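PDB 1RLH: adenosine monophosphate-protein transferase from Thermoplasma acidophilum, which is of unproven function but belongs to the adenosine-specific kinase family and may transfer adenosine monophosphate to proteins. Local coordinates for residues V22-A25 with E26-I29; R100-P104 with I105-N109; M113-V117 with G118-A122. One frame throughout, in Å; residues are numbered along the deposited sequence.

Contact 1: residues V22-A25 with E26-I29; sequences VIPA and EANI
Ile23 turns its CG1 branch anti to its own carbonyl carbon (chi1 -56°), and the extended chain beyond carries CD1 across to Ile29, whose CG1 stands anti to the backbone N and leaves CG2 facing Ile23. The two side chains meet at about a right angle, with Ile23 CD1 3.8 Å from Ile29 CG2. The other branch of Ile23 reaches the backbone of Ala27, four residues on, CG2 lying 3.4 Å from Ala27 O. The methyl of Ala27 touches both Ile23 and the proline ring loosely, Ala27 CB being 4.2 Å from Ile23 CG2 and equally far from Pro24 CD. One hydrogen bond closes the reversal, from Ala27 N to Pro24 O over 2.9 Å; it is bent, with 146° at the hydrogen. Glu26, with positive phi, sends its extended chain outward from the tip. Beyond the two segments, Leu128 of strand 128-134 touches both isoleucines, while Leu98 of strand 94-100 touches both Pro24 and Ile29; Val22 N is hydrogen-bonded to Asn85 OD1 of helix 76-89. The chain thus reverses between strand 13-20 and strand 28-34, which belong to different sheets, through a type II beta turn from Pro24 to Ala27, with Ala25 and Glu26 at its corners.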
ATOM      1  N   VAL A  22       9.008   1.566  -2.287  1.00 18.15           N
ATOM      2  CA  VAL A  22      10.078   0.607  -2.496  1.00 19.74           C
ATOM      3  C   VAL A  22       9.426  -0.601  -3.154  1.00 20.10           C
ATOM      4  O   VAL A  22       8.559  -1.249  -2.565  1.00 19.12           O
ATOM      5  CB  VAL A  22      10.718   0.162  -1.158  1.00 20.21           C
ATOM      6  CG1 VAL A  22      11.764  -0.914  -1.412  1.00 19.46           C
ATOM      7  CG2 VAL A  22      11.349   1.359  -0.462  1.00 20.75           C
ATOM      8  N   ILE A  23       9.820  -0.882  -4.389  1.00 20.19           N
ATOM      9  CA  ILE A  23       9.279  -2.017  -5.119  1.00 20.41           C
ATOM     10  C   ILE A  23      10.449  -2.877  -5.577  1.00 21.60           C
ATOM     11  O   ILE A  23      11.107  -2.568  -6.571  1.00 21.53           O
ATOM     12  CB  ILE A  23       8.461  -1.556  -6.352  1.00 21.53           C
ATOM     13  CG1 ILE A  23       7.348  -0.598  -5.910  1.00 21.10           C
ATOM     14  CG2 ILE A  23       7.859  -2.759  -7.060  1.00 21.35           C
ATOM     15  CD1 ILE A  23       6.548  -0.020  -7.060  1.00 21.68           C
ATOM     16  N   PRO A  24      10.740  -3.960  -4.841  1.00 23.18           N
ATOM     17  CA  PRO A  24      11.846  -4.854  -5.198  1.00 24.48           C
ATOM     18  C   PRO A  24      11.686  -5.399  -6.615  1.00 26.08           C
ATOM     19  O   PRO A  24      10.569  -5.538  -7.112  1.00 24.56           O
ATOM     20  CB  PRO A  24      11.757  -5.949  -4.135  1.00 23.96           C
ATOM     21  CG  PRO A  24      11.244  -5.197  -2.939  1.00 25.22           C
ATOM     22  CD  PRO A  24      10.142  -4.358  -3.555  1.00 23.54           C
ATOM     23  N   ALA A  25      12.809  -5.707  -7.257  1.00 26.26           N
ATOM     24  CA  ALA A  25      12.798  -6.215  -8.625  1.00 26.83           C
ATOM     25  C   ALA A  25      11.727  -7.274  -8.886  1.00 26.28           C
ATOM     26  O   ALA A  25      11.572  -8.218  -8.116  1.00 27.88           O
ATOM     27  CB  ALA A  25      14.177  -6.773  -8.980  1.00 28.04           C
ATOM     28  N   GLU A  26      10.997  -7.097  -9.985  1.00 27.41           N
ATOM     29  CA  GLU A  26       9.942  -8.017 -10.410  1.00 29.14           C
ATOM     30  C   GLU A  26       8.738  -8.125  -9.479  1.00 27.83           C
ATOM     31  O   GLU A  26       7.908  -9.015  -9.649  1.00 27.37           O
ATOM     32  CB  GLU A  26      10.517  -9.420 -10.639  1.00 33.03           C
ATOM     33  CG  GLU A  26      11.576  -9.497 -11.731  1.00 38.69           C
ATOM     34  CD  GLU A  26      11.918 -10.927 -12.114  1.00 42.64           C
ATOM     35  OE1 GLU A  26      12.274 -11.721 -11.217  1.00 44.86           O
ATOM     36  OE2 GLU A  26      11.832 -11.259 -13.317  1.00 45.01           O
ATOM     37  N   ALA A  27       8.632  -7.231  -8.502  1.00 25.50           N
ATOM     38  CA  ALA A  27       7.504  -7.286  -7.582  1.00 22.95           C
ATOM     39  C   ALA A  27       6.341  -6.416  -8.047  1.00 21.93           C
ATOM     40  O   ALA A  27       6.527  -5.430  -8.756  1.00 20.31           O
ATOM     41  CB  ALA A  27       7.938  -6.854  -6.190  1.00 19.84           C
ATOM     42  N   ASN A  28       5.137  -6.810  -7.650  1.00 20.43           N
ATOM     43  CA  ASN A  28       3.930  -6.067  -7.974  1.00 19.64           C
ATOM     44  C   ASN A  28       3.455  -5.514  -6.646  1.00 17.00           C
ATOM     45  O   ASN A  28       3.482  -6.213  -5.635  1.00 17.79           O
ATOM     46  CB  ASN A  28       2.861  -6.987  -8.563  1.00 20.73           C
ATOM     47  CG  ASN A  28       3.294  -7.608  -9.872  1.00 26.12           C
ATOM     48  OD1 ASN A  28       3.899  -8.682  -9.899  1.00 29.64           O
ATOM     49  ND2 ASN A  28       3.004  -6.924 -10.963  1.00 24.76           N
ATOM     50  N   ILE A  29       3.017  -4.263  -6.647  1.00 15.88           N
ATOM     51  CA  ILE A  29       2.568  -3.639  -5.419  1.00 13.72           C
ATOM     52  C   ILE A  29       1.104  -3.238  -5.451  1.00 16.31           C
ATOM     53  O   ILE A  29       0.564  -2.878  -6.499  1.00 15.88           O
ATOM     54  CB  ILE A  29       3.426  -2.383  -5.107  1.00 14.46           C
ATOM     55  CG1 ILE A  29       3.177  -1.912  -3.672  1.00 13.69           C
ATOM     56  CG2 ILE A  29       3.101  -1.257  -6.098  1.00 14.28           C
ATOM     57  CD1 ILE A  29       4.152  -0.813  -3.237  1.00 15.52           C
TER

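Contact 2: residues R100-P104 with I105-N109; sequences RNAYP and INILN
Tyr103 is the N-cap of helix 104-115, and its carbonyl begins the helical hydrogen bonding, with Pro104 in the first turn. Among the backbone bonds, Ile107 N reaches Tyr103 O over 3.3 Å, while Asn106 N makes a weak second bond to the same oxygen at 3.1 Å with only 127° at the hydrogen. One residue on, Leu108 N to Pro104 O is shorter and straighter, 3.0 Å and 169°. The ring nitrogen of Pro104 has no hydrogen to give, which suits the first turn, where an amide has no helical carbonyl four residues back to bond to.

The apolar contact joins the incoming loop to the same turn: the Ala102 methyl meets the end of Ile107, CB to CD1 3.6 Å, and also touches Ser54. Ile107 CG1 lies anti to its carbonyl carbon (chi1 -63°), a torsion that directs this branch back toward the start of the helix.

Polar side chains contribute through Asn106, whose ND2 is hydrogen-bonded to His50 O of a neighbouring loop. The other end of that amide turns toward the N-cap residue, Asn106 OD1 resting 3.5 Å from Tyr103 CB.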
ATOM      1  N   ARG A 100       5.692 -11.262  -5.602  1.00 25.73           N
ATOM      2  CA  ARG A 100       6.683 -11.613  -6.607  1.00 29.87           C
ATOM      3  C   ARG A 100       6.496 -13.080  -6.990  1.00 31.19           C
ATOM      4  O   ARG A 100       6.018 -13.880  -6.187  1.00 29.95           O
ATOM      5  CB  ARG A 100       8.087 -11.383  -6.037  1.00 33.63           C
ATOM      6  CG  ARG A 100       9.220 -11.844  -6.925  1.00 39.55           C
ATOM      7  CD  ARG A 100      10.555 -11.724  -6.200  1.00 44.17           C
ATOM      8  NE  ARG A 100      10.998 -10.341  -6.049  1.00 47.84           N
ATOM      9  CZ  ARG A 100      12.082  -9.980  -5.368  1.00 49.57           C
ATOM     10  NH1 ARG A 100      12.821 -10.904  -4.771  1.00 52.54           N
ATOM     11  NH2 ARG A 100      12.439  -8.707  -5.299  1.00 48.70           N
ATOM     12  N   ASN A 101       6.858 -13.425  -8.220  1.00 33.02           N
ATOM     13  CA  ASN A 101       6.736 -14.802  -8.689  1.00 35.98           C
ATOM     14  C   ASN A 101       5.290 -15.288  -8.694  1.00 35.37           C
ATOM     15  O   ASN A 101       5.001 -16.402  -8.258  1.00 36.55           O
ATOM     16  CB  ASN A 101       7.584 -15.729  -7.810  1.00 39.63           C
ATOM     17  CG  ASN A 101       9.066 -15.410  -7.881  1.00 43.47           C
ATOM     18  OD1 ASN A 101       9.872 -16.005  -7.166  1.00 46.16           O
ATOM     19  ND2 ASN A 101       9.431 -14.472  -8.750  1.00 44.56           N
ATOM     20  N   ALA A 102       4.386 -14.449  -9.185  1.00 33.13           N
ATOM     21  CA  ALA A 102       2.976 -14.812  -9.250  1.00 31.95           C
ATOM     22  C   ALA A 102       2.428 -14.579 -10.654  1.00 31.58           C
ATOM     23  O   ALA A 102       2.810 -13.618 -11.329  1.00 30.64           O
ATOM     24  CB  ALA A 102       2.179 -13.995  -8.240  1.00 32.37           C
ATOM     25  N   TYR A 103       1.539 -15.463 -11.096  1.00 28.74           N
ATOM     26  CA  TYR A 103       0.934 -15.319 -12.413  1.00 28.10           C
ATOM     27  C   TYR A 103      -0.011 -14.123 -12.391  1.00 28.50           C
ATOM     28  O   TYR A 103      -0.478 -13.710 -11.330  1.00 27.15           O
ATOM     29  CB  TYR A 103       0.152 -16.579 -12.794  1.00 27.85           C
ATOM     30  CG  TYR A 103       1.008 -17.690 -13.350  1.00 28.10           C
ATOM     31  CD1 TYR A 103       1.694 -18.564 -12.509  1.00 29.15           C
ATOM     32  CD2 TYR A 103       1.135 -17.865 -14.729  1.00 29.28           C
ATOM     33  CE1 TYR A 103       2.488 -19.589 -13.032  1.00 30.03           C
ATOM     34  CE2 TYR A 103       1.922 -18.879 -15.260  1.00 29.73           C
ATOM     35  CZ  TYR A 103       2.595 -19.737 -14.409  1.00 30.69           C
ATOM     36  OH  TYR A 103       3.363 -20.746 -14.944  1.00 31.48           O
ATOM     37  N   PRO A 104      -0.307 -13.554 -13.570  1.00 28.62           N
ATOM     38  CA  PRO A 104      -1.197 -12.398 -13.702  1.00 27.96           C
ATOM     39  C   PRO A 104      -2.552 -12.542 -13.005  1.00 27.69           C
ATOM     40  O   PRO A 104      -2.988 -11.637 -12.290  1.00 26.52           O
ATOM     41  CB  PRO A 104      -1.348 -12.257 -15.216  1.00 28.23           C
ATOM     42  CG  PRO A 104      -0.022 -12.719 -15.723  1.00 28.41           C
ATOM     43  CD  PRO A 104       0.237 -13.947 -14.883  1.00 28.54           C
ATOM     44  N   ILE A 105      -3.218 -13.678 -13.205  1.00 24.57           N
ATOM     45  CA  ILE A 105      -4.534 -13.879 -12.606  1.00 25.03           C
ATOM     46  C   ILE A 105      -4.519 -13.878 -11.078  1.00 25.17           C
ATOM     47  O   ILE A 105      -5.482 -13.441 -10.445  1.00 24.05           O
ATOM     48  CB  ILE A 105      -5.198 -15.189 -13.098  1.00 26.55           C
ATOM     49  CG1 ILE A 105      -6.674 -15.200 -12.693  1.00 28.05           C
ATOM     50  CG2 ILE A 105      -4.493 -16.405 -12.502  1.00 25.17           C
ATOM     51  CD1 ILE A 105      -7.478 -14.040 -13.261  1.00 28.40           C
ATOM     52  N   ASN A 106      -3.431 -14.364 -10.489  1.00 23.52           N
ATOM     53  CA  ASN A 106      -3.322 -14.403  -9.035  1.00 24.78           C
ATOM     54  C   ASN A 106      -3.198 -12.988  -8.484  1.00 24.24           C
ATOM     55  O   ASN A 106      -3.773 -12.662  -7.446  1.00 23.08           O
ATOM     56  CB  ASN A 106      -2.114 -15.244  -8.619  1.00 25.56           C
ATOM     57  CG  ASN A 106      -2.238 -16.690  -9.061  1.00 28.63           C
ATOM     58  OD1 ASN A 106      -2.239 -16.987 -10.255  1.00 27.26           O
ATOM     59  ND2 ASN A 106      -2.352 -17.595  -8.098  1.00 27.30           N
ATOM     60  N   ILE A 107      -2.445 -12.153  -9.192  1.00 24.94           N
ATOM     61  CA  ILE A 107      -2.258 -10.764  -8.796  1.00 26.15           C
ATOM     62  C   ILE A 107      -3.597 -10.033  -8.899  1.00 25.37           C
ATOM     63  O   ILE A 107      -4.007  -9.335  -7.975  1.00 24.62           O
ATOM     64  CB  ILE A 107      -1.226 -10.059  -9.706  1.00 28.60           C
ATOM     65  CG1 ILE A 107       0.146 -10.722  -9.558  1.00 29.21           C
ATOM     66  CG2 ILE A 107      -1.146  -8.586  -9.359  1.00 31.08           C
ATOM     67  CD1 ILE A 107       0.696 -10.694  -8.145  1.00 32.29           C
ATOM     68  N   LEU A 108      -4.277 -10.210 -10.027  1.00 25.04           N
ATOM     69  CA  LEU A 108      -5.572  -9.573 -10.250  1.00 25.45           C
ATOM     70  C   LEU A 108      -6.584 -10.001  -9.193  1.00 24.44           C
ATOM     71  O   LEU A 108      -7.339  -9.175  -8.683  1.00 24.30           O
ATOM     72  CB  LEU A 108      -6.112  -9.926 -11.636  1.00 27.55           C
ATOM     73  CG  LEU A 108      -5.283  -9.506 -12.850  1.00 30.46           C
ATOM     74  CD1 LEU A 108      -5.970  -9.989 -14.121  1.00 31.88           C
ATOM     75  CD2 LEU A 108      -5.119  -7.993 -12.876  1.00 31.00           C
ATOM     76  N   ASN A 109      -6.607 -11.291  -8.869  1.00 23.03           N
ATOM     77  CA  ASN A 109      -7.543 -11.789  -7.865  1.00 23.88           C
ATOM     78  C   ASN A 109      -7.220 -11.240  -6.481  1.00 22.75           C
ATOM     79  O   ASN A 109      -8.120 -10.981  -5.686  1.00 24.62           O
ATOM     80  CB  ASN A 109      -7.546 -13.320  -7.830  1.00 24.76           C
ATOM     81  CG  ASN A 109      -8.299 -13.925  -8.998  1.00 27.70           C
ATOM     82  OD1 ASN A 109      -9.228 -13.315  -9.532  1.00 26.44           O
ATOM     83  ND2 ASN A 109      -7.917 -15.134  -9.390  1.00 26.72           N
TER

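Contact 3: residues M113-V117 with G118-A122; sequences MCQEV and GSIFA
Gln115 and Ile120 cross at about a right angle, and they touch through the aliphatic parts near their roots: Gln115 CG lies 3.7 Å from Ile120 CG1. The CG methylene of Gln115 does the touching, and the chain runs on extended beyond it. Ile120 holds CG1 anti to its own carbonyl carbon (chi1 -55°), and a second bend at chi2 -55° swings CD1 toward the helix, where it comes 4.0 Å from Cys114 CB. One branch of the isoleucine therefore bears on two successive residues, CG1 on Gln115 and CD1 on Cys114. Cys114, buried, also packs on Phe95 and Ile97 of strand 94-100.

Between these side chains the chain passes from helix 104-115 into strand 118-124, an outermost strand, within this chain, of the antiparallel sheet. Two i to i-3 bonds lie on the way, Glu116 N to Met113 O and Val117 N to Cys114 O, each over 3.0 Å. Gly118 follows, buried and almost fully extended. Its carbonyl points back to Gln115, whose CA makes a CH···O contact of 3.4 Å with Gly118 O. Val117 turns away from this junction to pack on Leu43 and Ile46 of helix 41-46. Farther along, Phe121 and Ala122 both pair with Val31 of strand 28-34 in a classic beta bulge, while Ser119 OG is hydrogen-bonded to His35 NE2.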
ATOM      1  N   MET A 113      -9.895  -9.222  -4.266  1.00 25.54           N
ATOM      2  CA  MET A 113     -10.196  -9.609  -2.896  1.00 27.35           C
ATOM      3  C   MET A 113     -10.001  -8.436  -1.941  1.00 26.59           C
ATOM      4  O   MET A 113     -10.775  -8.264  -1.002  1.00 26.29           O
ATOM      5  CB  MET A 113      -9.323 -10.790  -2.472  1.00 29.93           C
ATOM      6  CG  MET A 113      -9.629 -12.074  -3.237  1.00 32.77           C
ATOM      7  SD  MET A 113     -11.346 -12.612  -3.045  1.00 37.73           S
ATOM      8  CE  MET A 113     -12.084 -11.969  -4.552  1.00 36.70           C
ATOM      9  N   CYS A 114      -8.972  -7.630  -2.182  1.00 25.73           N
ATOM     10  CA  CYS A 114      -8.723  -6.472  -1.331  1.00 26.09           C
ATOM     11  C   CYS A 114      -9.874  -5.483  -1.472  1.00 26.92           C
ATOM     12  O   CYS A 114     -10.225  -4.791  -0.518  1.00 27.72           O
ATOM     13  CB  CYS A 114      -7.411  -5.789  -1.714  1.00 25.07           C
ATOM     14  SG  CYS A 114      -5.929  -6.711  -1.243  1.00 26.66           S
ATOM     15  N   GLN A 115     -10.460  -5.424  -2.665  1.00 26.59           N
ATOM     16  CA  GLN A 115     -11.576  -4.516  -2.922  1.00 27.71           C
ATOM     17  C   GLN A 115     -12.803  -4.880  -2.099  1.00 28.08           C
ATOM     18  O   GLN A 115     -13.697  -4.055  -1.907  1.00 27.15           O
ATOM     19  CB  GLN A 115     -11.946  -4.522  -4.404  1.00 27.62           C
ATOM     20  CG  GLN A 115     -10.975  -3.779  -5.299  1.00 27.35           C
ATOM     21  CD  GLN A 115     -11.378  -3.850  -6.757  1.00 29.20           C
ATOM     22  OE1 GLN A 115     -11.364  -4.920  -7.361  1.00 29.71           O
ATOM     23  NE2 GLN A 115     -11.750  -2.710  -7.328  1.00 29.24           N
ATOM     24  N   GLU A 116     -12.850  -6.116  -1.618  1.00 28.16           N
ATOM     25  CA  GLU A 116     -13.977  -6.563  -0.808  1.00 28.86           C
ATOM     26  C   GLU A 116     -13.892  -6.011   0.612  1.00 28.94           C
ATOM     27  O   GLU A 116     -14.898  -5.919   1.313  1.00 29.53           O
ATOM     28  CB  GLU A 116     -14.023  -8.091  -0.758  1.00 31.19           C
ATOM     29  CG  GLU A 116     -14.614  -8.735  -2.002  1.00 34.97           C
ATOM     30  CD  GLU A 116     -14.634 -10.249  -1.919  1.00 38.44           C
ATOM     31  OE1 GLU A 116     -14.789 -10.781  -0.799  1.00 38.86           O
ATOM     32  OE2 GLU A 116     -14.505 -10.906  -2.976  1.00 39.68           O
ATOM     33  N   VAL A 117     -12.686  -5.640   1.029  1.00 26.64           N
ATOM     34  CA  VAL A 117     -12.475  -5.114   2.372  1.00 24.65           C
ATOM     35  C   VAL A 117     -11.748  -3.772   2.367  1.00 23.64           C
ATOM     36  O   VAL A 117     -11.270  -3.314   3.406  1.00 22.55           O
ATOM     37  CB  VAL A 117     -11.659  -6.107   3.225  1.00 26.90           C
ATOM     38  CG1 VAL A 117     -12.448  -7.397   3.425  1.00 29.04           C
ATOM     39  CG2 VAL A 117     -10.328  -6.398   2.546  1.00 26.57           C
ATOM     40  N   GLY A 118     -11.658  -3.143   1.200  1.00 21.20           N
ATOM     41  CA  GLY A 118     -10.981  -1.861   1.132  1.00 19.44           C
ATOM     42  C   GLY A 118     -11.057  -1.175  -0.213  1.00 19.18           C
ATOM     43  O   GLY A 118     -11.720  -1.648  -1.137  1.00 19.01           O
ATOM     44  N   SER A 119     -10.371  -0.042  -0.312  1.00 16.67           N
ATOM     45  CA  SER A 119     -10.330   0.741  -1.534  1.00 16.53           C
ATOM     46  C   SER A 119      -8.906   0.673  -2.062  1.00 15.66           C
ATOM     47  O   SER A 119      -7.964   0.581  -1.283  1.00 16.66           O
ATOM     48  CB  SER A 119     -10.717   2.189  -1.235  1.00 18.11           C
ATOM     49  OG  SER A 119     -12.043   2.244  -0.742  1.00 21.11           O
ATOM     50  N   ILE A 120      -8.745   0.712  -3.380  1.00 14.81           N
ATOM     51  CA  ILE A 120      -7.414   0.617  -3.972  1.00 14.19           C
ATOM     52  C   ILE A 120      -6.845   1.979  -4.373  1.00 14.51           C
ATOM     53  O   ILE A 120      -7.520   2.761  -5.036  1.00 17.03           O
ATOM     54  CB  ILE A 120      -7.437  -0.302  -5.227  1.00 14.55           C
ATOM     55  CG1 ILE A 120      -8.014  -1.678  -4.861  1.00 13.43           C
ATOM     56  CG2 ILE A 120      -6.027  -0.442  -5.807  1.00 16.03           C
ATOM     57  CD1 ILE A 120      -7.304  -2.380  -3.717  1.00 15.28           C
ATOM     58  N   PHE A 121      -5.606   2.252  -3.964  1.00 12.11           N
ATOM     59  CA  PHE A 121      -4.928   3.502  -4.311  1.00 13.27           C
ATOM     60  C   PHE A 121      -4.024   3.238  -5.513  1.00 13.88           C
ATOM     61  O   PHE A 121      -3.911   4.069  -6.414  1.00 14.12           O
ATOM     62  CB  PHE A 121      -4.064   4.003  -3.149  1.00 12.86           C
ATOM     63  CG  PHE A 121      -4.851   4.557  -1.990  1.00 13.22           C
ATOM     64  CD1 PHE A 121      -4.516   4.216  -0.684  1.00 12.95           C
ATOM     65  CD2 PHE A 121      -5.906   5.439  -2.201  1.00 14.78           C
ATOM     66  CE1 PHE A 121      -5.222   4.745   0.398  1.00 12.32           C
ATOM     67  CE2 PHE A 121      -6.616   5.974  -1.125  1.00 16.01           C
ATOM     68  CZ  PHE A 121      -6.272   5.626   0.173  1.00 12.43           C
ATOM     69  N   ALA A 122      -3.382   2.072  -5.507  1.00 13.07           N
ATOM     70  CA  ALA A 122      -2.488   1.671  -6.592  1.00 12.96           C
ATOM     71  C   ALA A 122      -2.397   0.151  -6.700  1.00 12.79           C
ATOM     72  O   ALA A 122      -2.565  -0.565  -5.723  1.00 12.77           O
ATOM     73  CB  ALA A 122      -1.097   2.246  -6.372  1.00 11.99           C
TER

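Overall arrangement
Along the chain the contacts come in series, 1, 2, then 3. Contact 1 leads into strand 28-34, contact 2 joins strand 94-100 to helix 104-115, and contact 3 takes the other end of that helix into strand 118-124. All three strands belong to the five-stranded antiparallel sheet. Contacts 1 and 2 have centres 13 Å apart and touch, Arg100 NH2 lying 3.0 Å from Ala25 O. Contacts 2 and 3, 15 Å apart between centres, share the helix; contacts 1 and 3, 18 Å apart, do not touch. Contacts 2 and 3 open and close a beta-alpha-beta crossover between parallel strands 94-100 and 118-124, with the strand of contact 1 between them.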